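Local structure of TRAP solute Binding Protein (Uncultured marine bacterium, 5I7I) at residues F142-K148 / W274-E278; P170-I174 / L233-P237. The protein binds 3-hydroxybenzoate and, as a TRAP solute-binding protein specific for aromatic acids, probably hands such ligands to a membrane transporter. All coordinates share one frame; numbering follows the deposited sequence.

Contact 1 of 2, residues F142-K148 / W274-E278; sequences FCHAPGK and WDGFE
Glu-278 OE1 accepts from two donors: Lys-148 NZ, which forms a salt bridge of 2.8 Å with it, and the backbone N of Trp-209. The pairing is a worked example of how a helix is tied to the probable hinge, as in other two-domain solute-binding proteins, because the segment 142-148 carries the chain out of strand 136-143 of one sheet into strand 148-151 of the other, and helix 264-287 packs against this connection. Lys-148 NZ approaches OE1 on its anti side, 30° out of the carboxylate plane. Bent at chi2 (84°), the lysine chain also lets NZ donate a second hydrogen bond, 2.7 Å long, to Pro-146 O. Glu-278 OE2 takes a bond from Glu-210 N and another from a water that also donates to Trp-274 O and accepts from Ala-145 N. Two donors on each oxygen should fix the carboxylate's rotation and probably favour its charged form. Beside it, Ala-145 CB rests on Glu-278 CG at 3.5 Å. At the strand end the contact turns aromatic: Phe-142 and Trp-274 meet obliquely, their planes at 50°. Phe-142 CE2 stands over one indole face, 3.3 Å from Trp-274 CZ3, while Phe-277 CE2 sits over the centre of the opposite face.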
ATOM      1  N   PHE A 142       1.832   4.634  -5.447  1.00  5.90           N
ATOM      2  CA  PHE A 142       2.840   3.584  -5.433  1.00  5.83           C
ATOM      3  C   PHE A 142       2.360   2.486  -4.492  1.00  6.13           C
ATOM      4  O   PHE A 142       1.207   2.495  -4.055  1.00  6.50           O
ATOM      5  CB  PHE A 142       4.223   4.152  -5.105  1.00  6.96           C
ATOM      6  CG  PHE A 142       4.333   4.914  -3.811  1.00  6.36           C
ATOM      7  CD1 PHE A 142       4.106   6.285  -3.772  1.00  6.77           C
ATOM      8  CD2 PHE A 142       4.720   4.276  -2.644  1.00  5.89           C
ATOM      9  CE1 PHE A 142       4.281   6.992  -2.604  1.00  7.50           C
ATOM     10  CE2 PHE A 142       4.898   4.986  -1.475  1.00  7.50           C
ATOM     11  CZ  PHE A 142       4.663   6.342  -1.463  1.00  7.12           C
ATOM     12  N   CYS A 143       3.217   1.512  -4.194  1.00  5.22           N
ATOM     13  CA  CYS A 143       2.763   0.365  -3.426  1.00  6.25           C
ATOM     14  C   CYS A 143       3.940  -0.255  -2.704  1.00  5.88           C
ATOM     15  O   CYS A 143       5.098   0.061  -2.976  1.00  6.90           O
ATOM     16  CB  CYS A 143       2.064  -0.656  -4.327  1.00  6.52           C
ATOM     17  SG  CYS A 143       3.118  -1.350  -5.611  1.00  7.20           S
ATOM     18  N   HIS A 144       3.627  -1.189  -1.815  1.00  6.41           N
ATOM     19  CA  HIS A 144       4.645  -1.923  -1.088  1.00  5.92           C
ATOM     20  C   HIS A 144       5.102  -3.151  -1.883  1.00  5.57           C
ATOM     21  O   HIS A 144       4.457  -3.598  -2.834  1.00  6.46           O
ATOM     22  CB  HIS A 144       4.176  -2.276   0.333  1.00  5.75           C
ATOM     23  CG  HIS A 144       2.888  -3.050   0.447  1.00  6.13           C
ATOM     24  ND1 HIS A 144       2.785  -4.396   0.152  1.00  6.28           N
ATOM     25  CD2 HIS A 144       1.676  -2.686   0.944  1.00  7.80           C
ATOM     26  CE1 HIS A 144       1.559  -4.813   0.432  1.00  5.95           C
ATOM     27  NE2 HIS A 144       0.872  -3.803   0.931  1.00  7.23           N
ATOM     28  N   ALA A 145       6.253  -3.685  -1.509  1.00  6.10           N
ATOM     29  CA  ALA A 145       6.650  -4.978  -2.045  1.00  7.02           C
ATOM     30  C   ALA A 145       5.596  -6.014  -1.671  1.00  5.53           C
ATOM     31  O   ALA A 145       4.862  -5.834  -0.707  1.00  5.90           O
ATOM     32  CB  ALA A 145       8.004  -5.370  -1.470  1.00  7.91           C
ATOM     33  N   PRO A 146       5.470  -7.093  -2.430  1.00  6.06           N
ATOM     34  CA  PRO A 146       4.368  -8.026  -2.166  1.00  7.31           C
ATOM     35  C   PRO A 146       4.239  -8.422  -0.706  1.00  6.51           C
ATOM     36  O   PRO A 146       5.220  -8.713  -0.019  1.00  7.38           O
ATOM     37  CB  PRO A 146       4.693  -9.220  -3.055  1.00  8.81           C
ATOM     38  CG  PRO A 146       5.425  -8.613  -4.206  1.00  9.83           C
ATOM     39  CD  PRO A 146       6.269  -7.509  -3.595  1.00  8.94           C
ATOM     40  N   GLY A 147       3.012  -8.412  -0.227  1.00  5.94           N
ATOM     41  CA  GLY A 147       2.751  -8.808   1.136  1.00  6.03           C
ATOM     42  C   GLY A 147       3.008 -10.279   1.411  1.00  5.77           C
ATOM     43  O   GLY A 147       3.039 -11.124   0.510  1.00  7.38           O
ATOM     44  N   LYS A 148       3.218 -10.565   2.700  1.00  5.45           N
ATOM     45  CA  LYS A 148       3.462 -11.902   3.207  1.00  5.30           C
ATOM     46  C   LYS A 148       2.368 -12.253   4.210  1.00  4.66           C
ATOM     47  O   LYS A 148       1.610 -11.395   4.692  1.00  5.89           O
ATOM     48  CB  LYS A 148       4.856 -11.992   3.833  1.00  5.87           C
ATOM     49  CG  LYS A 148       6.022 -11.914   2.833  1.00  7.80           C
ATOM     50  CD  LYS A 148       6.445 -10.491   2.433  1.00  7.13           C
ATOM     51  CE  LYS A 148       7.481 -10.510   1.334  1.00  7.33           C
ATOM     52  NZ  LYS A 148       7.801  -9.149   0.820  1.00  7.40           N
ATOM     53  N   TRP A 274      10.578   1.092  -1.196  1.00  6.18           N
ATOM     54  CA  TRP A 274       9.761   0.089  -0.518  1.00  6.08           C
ATOM     55  C   TRP A 274      10.309  -1.320  -0.727  1.00  6.15           C
ATOM     56  O   TRP A 274      10.215  -2.153   0.182  1.00  7.14           O
ATOM     57  CB  TRP A 274       8.279   0.211  -0.894  1.00  5.53           C
ATOM     58  CG  TRP A 274       7.506   0.838   0.229  1.00  6.01           C
ATOM     59  CD1 TRP A 274       6.823   0.180   1.197  1.00  6.23           C
ATOM     60  CD2 TRP A 274       7.400   2.235   0.531  1.00  5.53           C
ATOM     61  NE1 TRP A 274       6.282   1.076   2.084  1.00  5.52           N
ATOM     62  CE2 TRP A 274       6.615   2.345   1.694  1.00  5.55           C
ATOM     63  CE3 TRP A 274       7.889   3.403  -0.067  1.00  6.04           C
ATOM     64  CZ2 TRP A 274       6.297   3.581   2.267  1.00  6.85           C
ATOM     65  CZ3 TRP A 274       7.560   4.628   0.497  1.00  5.68           C
ATOM     66  CH2 TRP A 274       6.778   4.705   1.650  1.00  5.88           C
ATOM     67  N   ASP A 275      10.915  -1.609  -1.881  1.00  6.54           N
ATOM     68  CA  ASP A 275      11.607  -2.880  -2.029  1.00  6.57           C
ATOM     69  C   ASP A 275      12.738  -2.976  -1.015  1.00  7.11           C
ATOM     70  O   ASP A 275      12.924  -4.005  -0.356  1.00  7.87           O
ATOM     71  CB  ASP A 275      12.147  -3.013  -3.454  1.00  6.67           C
ATOM     72  CG  ASP A 275      11.065  -3.318  -4.486  1.00  6.74           C
ATOM     73  OD1 ASP A 275      10.127  -4.068  -4.149  1.00  7.61           O
ATOM     74  OD2 ASP A 275      11.176  -2.818  -5.620  1.00  7.33           O
ATOM     75  N   GLY A 276      13.519  -1.908  -0.885  1.00  6.28           N
ATOM     76  CA  GLY A 276      14.622  -1.935   0.058  1.00  6.52           C
ATOM     77  C   GLY A 276      14.170  -2.059   1.499  1.00  6.59           C
ATOM     78  O   GLY A 276      14.875  -2.648   2.334  1.00  7.55           O
ATOM     79  N   PHE A 277      13.026  -1.458   1.840  1.00  6.19           N
ATOM     80  CA  PHE A 277      12.592  -1.481   3.230  1.00  6.70           C
ATOM     81  C   PHE A 277      12.302  -2.897   3.714  1.00  7.84           C
ATOM     82  O   PHE A 277      12.352  -3.156   4.928  1.00  7.93           O
ATOM     83  CB  PHE A 277      11.319  -0.663   3.433  1.00  6.80           C
ATOM     84  CG  PHE A 277      11.434   0.830   3.182  1.00  6.82           C
ATOM     85  CD1 PHE A 277      12.605   1.551   3.365  1.00  7.11           C
ATOM     86  CD2 PHE A 277      10.300   1.515   2.795  1.00  7.59           C
ATOM     87  CE1 PHE A 277      12.624   2.920   3.143  1.00  7.23           C
ATOM     88  CE2 PHE A 277      10.323   2.860   2.570  1.00  6.53           C
ATOM     89  CZ  PHE A 277      11.484   3.574   2.749  1.00  8.75           C
ATOM     90  N   GLU A 278      11.983  -3.820   2.806  1.00  6.46           N
ATOM     91  CA  GLU A 278      11.742  -5.198   3.232  1.00  6.67           C
ATOM     92  C   GLU A 278      12.972  -5.819   3.876  1.00  7.96           C
ATOM     93  O   GLU A 278      12.832  -6.695   4.735  1.00  7.71           O
ATOM     94  CB  GLU A 278      11.324  -6.085   2.054  1.00  6.26           C
ATOM     95  CG  GLU A 278      10.023  -5.746   1.404  1.00  5.58           C
ATOM     96  CD  GLU A 278       8.858  -5.899   2.351  1.00  6.44           C
ATOM     97  OE1 GLU A 278       8.389  -7.045   2.552  1.00  6.75           O
ATOM     98  OE2 GLU A 278       8.426  -4.879   2.928  1.00  6.02           O
TER
HETATM   99  O   HOH W   1       7.683  -2.982   0.998  1.00  6.79           O

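Contact 2 of 2, residues P170-I174 / L233-P237; sequences PTRVI and LYTTP. With 3HB (3-hydroxybenzoic acid), chain C.
Ile-174 lies across the face of the Tyr-234 ring, the isoleucine set roughly perpendicular to the tyrosine. Its CG2 makes a CH-pi contact, 4.1 Å from the ring centroid of Tyr-234 and only 12° off the ring normal. The other branch reaches toward the root of the tyrosine, where Ile-174 CD1 comes to 3.5 Å from Tyr-234 CD2. A chi1 of -55° sets CG1 beside the backbone N and CG2 anti to it, and in this setting both branches bear on the same aromatic group. An alanine here would remove both and is likely to open a gap against the tyrosine face, leaving that ring freer to shift. Pro-170 adds a looser apolar contact, its CG 4.3 Å from Thr-236 CG2. Val-206 of strand 204-207 touches Pro-170, Ile-174 and Tyr-234 alike. In the fold, this joins the start of helix 172-180 in one domain to the connection that returns the chain from strand 223-227 to strand 237-243 of the other, next to the ligand pocket of this family 7 binding protein. Thr-171 is the N-cap of that helix: its OG1 accepts from Ile-174 N in a nearly straight bond of 169°. The methyl of the same threonine, CG2, passes 3.4 Å from Thr-236 OG1, the two threonines lying antiparallel where they pass. Both threonine hydroxyls are hydrogen-bonded to one oxygen, OE2 of Glu-106, which thereby links the helix cap to the connection. Pro-170 also faces the bound 3-hydroxybenzoate, which is hydrogen-bonded to Arg-168, Tyr-94 and Glu-210; proline CB lies 3.5 Å from carboxylate oxygen O2' of the ligand.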
ATOM      1  N   PRO A 170      -5.788  -5.402   4.739  1.00  5.89           N
ATOM      2  CA  PRO A 170      -5.875  -3.927   4.807  1.00  7.06           C
ATOM      3  C   PRO A 170      -7.083  -3.324   4.114  1.00  7.59           C
ATOM      4  O   PRO A 170      -7.446  -2.180   4.434  1.00  8.77           O
ATOM      5  CB  PRO A 170      -4.598  -3.468   4.077  1.00  6.31           C
ATOM      6  CG  PRO A 170      -4.311  -4.595   3.128  1.00  7.31           C
ATOM      7  CD  PRO A 170      -4.658  -5.830   3.904  1.00  6.93           C
ATOM      8  N   THR A 171      -7.692  -4.025   3.154  1.00  7.26           N
ATOM      9  CA  THR A 171      -8.742  -3.470   2.317  1.00  8.50           C
ATOM     10  C   THR A 171      -9.717  -4.576   1.952  1.00 10.30           C
ATOM     11  O   THR A 171      -9.461  -5.759   2.165  1.00  9.57           O
ATOM     12  CB  THR A 171      -8.197  -2.929   0.993  1.00  8.67           C
ATOM     13  OG1 THR A 171      -7.887  -4.044   0.152  1.00  8.70           O
ATOM     14  CG2 THR A 171      -6.964  -2.076   1.203  1.00  9.51           C
ATOM     15  N   ARG A 172     -10.838  -4.160   1.369  1.00  9.64           N
ATOM     16  CA  ARG A 172     -11.874  -5.100   0.994  1.00 10.19           C
ATOM     17  C   ARG A 172     -11.385  -6.089  -0.051  1.00  8.23           C
ATOM     18  O   ARG A 172     -11.738  -7.270   0.001  1.00 10.58           O
ATOM     19  CB  ARG A 172     -13.075  -4.319   0.477  1.00 13.12           C
ATOM     20  CG  ARG A 172     -14.284  -5.179   0.207  1.00 28.24           C
ATOM     21  CD  ARG A 172     -15.503  -4.294  -0.025  1.00 41.33           C
ATOM     22  NE  ARG A 172     -15.916  -3.570   1.181  1.00 37.20           N
ATOM     23  CZ  ARG A 172     -16.901  -2.673   1.211  1.00 36.88           C
ATOM     24  NH1 ARG A 172     -17.567  -2.376   0.104  1.00 38.27           N
ATOM     25  NH2 ARG A 172     -17.224  -2.073   2.350  1.00 39.71           N
ATOM     26  N   VAL A 173     -10.614  -5.627  -1.029  1.00  9.51           N
ATOM     27  CA  VAL A 173     -10.092  -6.549  -2.030  1.00  8.67           C
ATOM     28  C   VAL A 173      -9.202  -7.602  -1.383  1.00  7.32           C
ATOM     29  O   VAL A 173      -9.310  -8.800  -1.686  1.00  8.38           O
ATOM     30  CB  VAL A 173      -9.378  -5.793  -3.168  1.00  9.82           C
ATOM     31  CG1 VAL A 173      -8.905  -6.752  -4.236  1.00 11.35           C
ATOM     32  CG2 VAL A 173     -10.303  -4.751  -3.777  1.00 15.70           C
ATOM     33  N   ILE A 174      -8.313  -7.184  -0.475  1.00  7.27           N
ATOM     34  CA  ILE A 174      -7.391  -8.148   0.107  1.00  8.57           C
ATOM     35  C   ILE A 174      -8.098  -9.076   1.076  1.00  7.90           C
ATOM     36  O   ILE A 174      -7.749 -10.254   1.174  1.00  8.50           O
ATOM     37  CB  ILE A 174      -6.183  -7.450   0.748  1.00  9.01           C
ATOM     38  CG1 ILE A 174      -5.479  -6.533  -0.261  1.00  8.12           C
ATOM     39  CG2 ILE A 174      -5.206  -8.487   1.258  1.00  7.20           C
ATOM     40  CD1 ILE A 174      -5.153  -7.192  -1.587  1.00  9.10           C
ATOM     41  N   LEU A 233       2.081 -12.244  -3.612  1.00  7.12           N
ATOM     42  CA  LEU A 233       0.713 -12.565  -3.222  1.00  6.95           C
ATOM     43  C   LEU A 233      -0.246 -11.437  -3.558  1.00  5.90           C
ATOM     44  O   LEU A 233      -1.297 -11.672  -4.161  1.00  7.20           O
ATOM     45  CB  LEU A 233       0.692 -12.860  -1.724  1.00  8.98           C
ATOM     46  CG  LEU A 233      -0.610 -13.382  -1.152  1.00 13.78           C
ATOM     47  CD1 LEU A 233      -0.892 -14.779  -1.736  1.00 16.97           C
ATOM     48  CD2 LEU A 233      -0.530 -13.416   0.378  1.00 14.06           C
ATOM     49  N   TYR A 234       0.100 -10.211  -3.184  1.00  6.74           N
ATOM     50  CA  TYR A 234      -0.743  -9.045  -3.396  1.00  5.45           C
ATOM     51  C   TYR A 234       0.092  -7.833  -3.030  1.00  6.21           C
ATOM     52  O   TYR A 234       1.131  -7.943  -2.362  1.00  5.95           O
ATOM     53  CB  TYR A 234      -2.005  -9.064  -2.503  1.00  6.14           C
ATOM     54  CG  TYR A 234      -1.645  -8.651  -1.089  1.00  6.21           C
ATOM     55  CD1 TYR A 234      -1.063  -9.544  -0.211  1.00  6.89           C
ATOM     56  CD2 TYR A 234      -1.820  -7.332  -0.657  1.00  6.44           C
ATOM     57  CE1 TYR A 234      -0.665  -9.152   1.058  1.00  7.63           C
ATOM     58  CE2 TYR A 234      -1.408  -6.931   0.628  1.00  6.07           C
ATOM     59  CZ  TYR A 234      -0.834  -7.842   1.471  1.00  8.09           C
ATOM     60  OH  TYR A 234      -0.373  -7.486   2.724  1.00  7.57           O
ATOM     61  N   THR A 235      -0.394  -6.672  -3.450  1.00  6.04           N
ATOM     62  CA  THR A 235       0.038  -5.418  -2.860  1.00  6.01           C
ATOM     63  C   THR A 235      -1.188  -4.539  -2.724  1.00  4.71           C
ATOM     64  O   THR A 235      -2.279  -4.886  -3.191  1.00  6.10           O
ATOM     65  CB  THR A 235       1.127  -4.729  -3.693  1.00  5.75           C
ATOM     66  OG1 THR A 235       1.657  -3.654  -2.939  1.00  6.63           O
ATOM     67  CG2 THR A 235       0.574  -4.162  -4.987  1.00  7.32           C
ATOM     68  N   THR A 236      -1.012  -3.392  -2.072  1.00  5.68           N
ATOM     69  CA  THR A 236      -2.110  -2.436  -1.970  1.00  7.10           C
ATOM     70  C   THR A 236      -1.597  -1.020  -2.241  1.00  6.84           C
ATOM     71  O   THR A 236      -0.506  -0.653  -1.773  1.00  7.53           O
ATOM     72  CB  THR A 236      -2.875  -2.547  -0.632  1.00  7.68           C
ATOM     73  OG1 THR A 236      -4.171  -1.954  -0.722  1.00  8.90           O
ATOM     74  CG2 THR A 236      -2.098  -1.910   0.522  1.00  7.82           C
ATOM     75  N   PRO A 237      -2.300  -0.245  -3.062  1.00  5.84           N
ATOM     76  CA  PRO A 237      -1.805   1.089  -3.421  1.00  5.57           C
ATOM     77  C   PRO A 237      -1.825   2.085  -2.275  1.00  6.22           C
ATOM     78  O   PRO A 237      -2.804   2.202  -1.530  1.00  6.55           O
ATOM     79  CB  PRO A 237      -2.735   1.522  -4.553  1.00  6.29           C
ATOM     80  CG  PRO A 237      -3.129   0.267  -5.177  1.00  7.15           C
ATOM     81  CD  PRO A 237      -3.293  -0.705  -4.045  1.00  6.35           C
TER
HETATM   82  C1' 3HB C 401      -1.288  -2.083   5.584  1.00  6.71           C
HETATM   83  O1' 3HB C 401      -1.249  -3.315   5.332  1.00  6.21           O
HETATM   84  O2' 3HB C 401      -2.355  -1.555   5.992  1.00  6.74           O
HETATM   85  C1  3HB C 401      -0.032  -1.230   5.465  1.00  5.35           C
HETATM   86  C2  3HB C 401       1.104  -1.771   4.868  1.00  6.65           C
HETATM   87  C3  3HB C 401       2.248  -1.021   4.759  1.00  6.31           C
HETATM   88  C4  3HB C 401       2.290   0.253   5.261  1.00  5.94           C
HETATM   89  C5  3HB C 401       1.156   0.799   5.855  1.00  6.92           C
HETATM   90  C6  3HB C 401      -0.006   0.062   5.964  1.00  6.66           C
HETATM   91  O3  3HB C 401       3.358  -1.574   4.162  1.00  7.59           O

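In the fold
Both contacts are buried near the centre of the chain, and each uses one of the neighbouring connections between the two sheets: 142-148 in contact 1, 233-237 in contact 2. The connections are bound to each other, His-144 O probably hydrogen-bonding Thr-235 OG1 at 2.8 Å and Gly-147 N probably bonding Tyr-234 O. Their chemistry differs: contact 1 mixes a salt bridge and a bridging water with aromatic packing, whereas contact 2 is apolar across its segments, while the hydroxyls of Thr-171 and Thr-236 are joined through Glu-106. Each also supplies a pocket residue, His-144 from the first and Pro-170 from the second, consistent with a ligand site set beside the probable hinge.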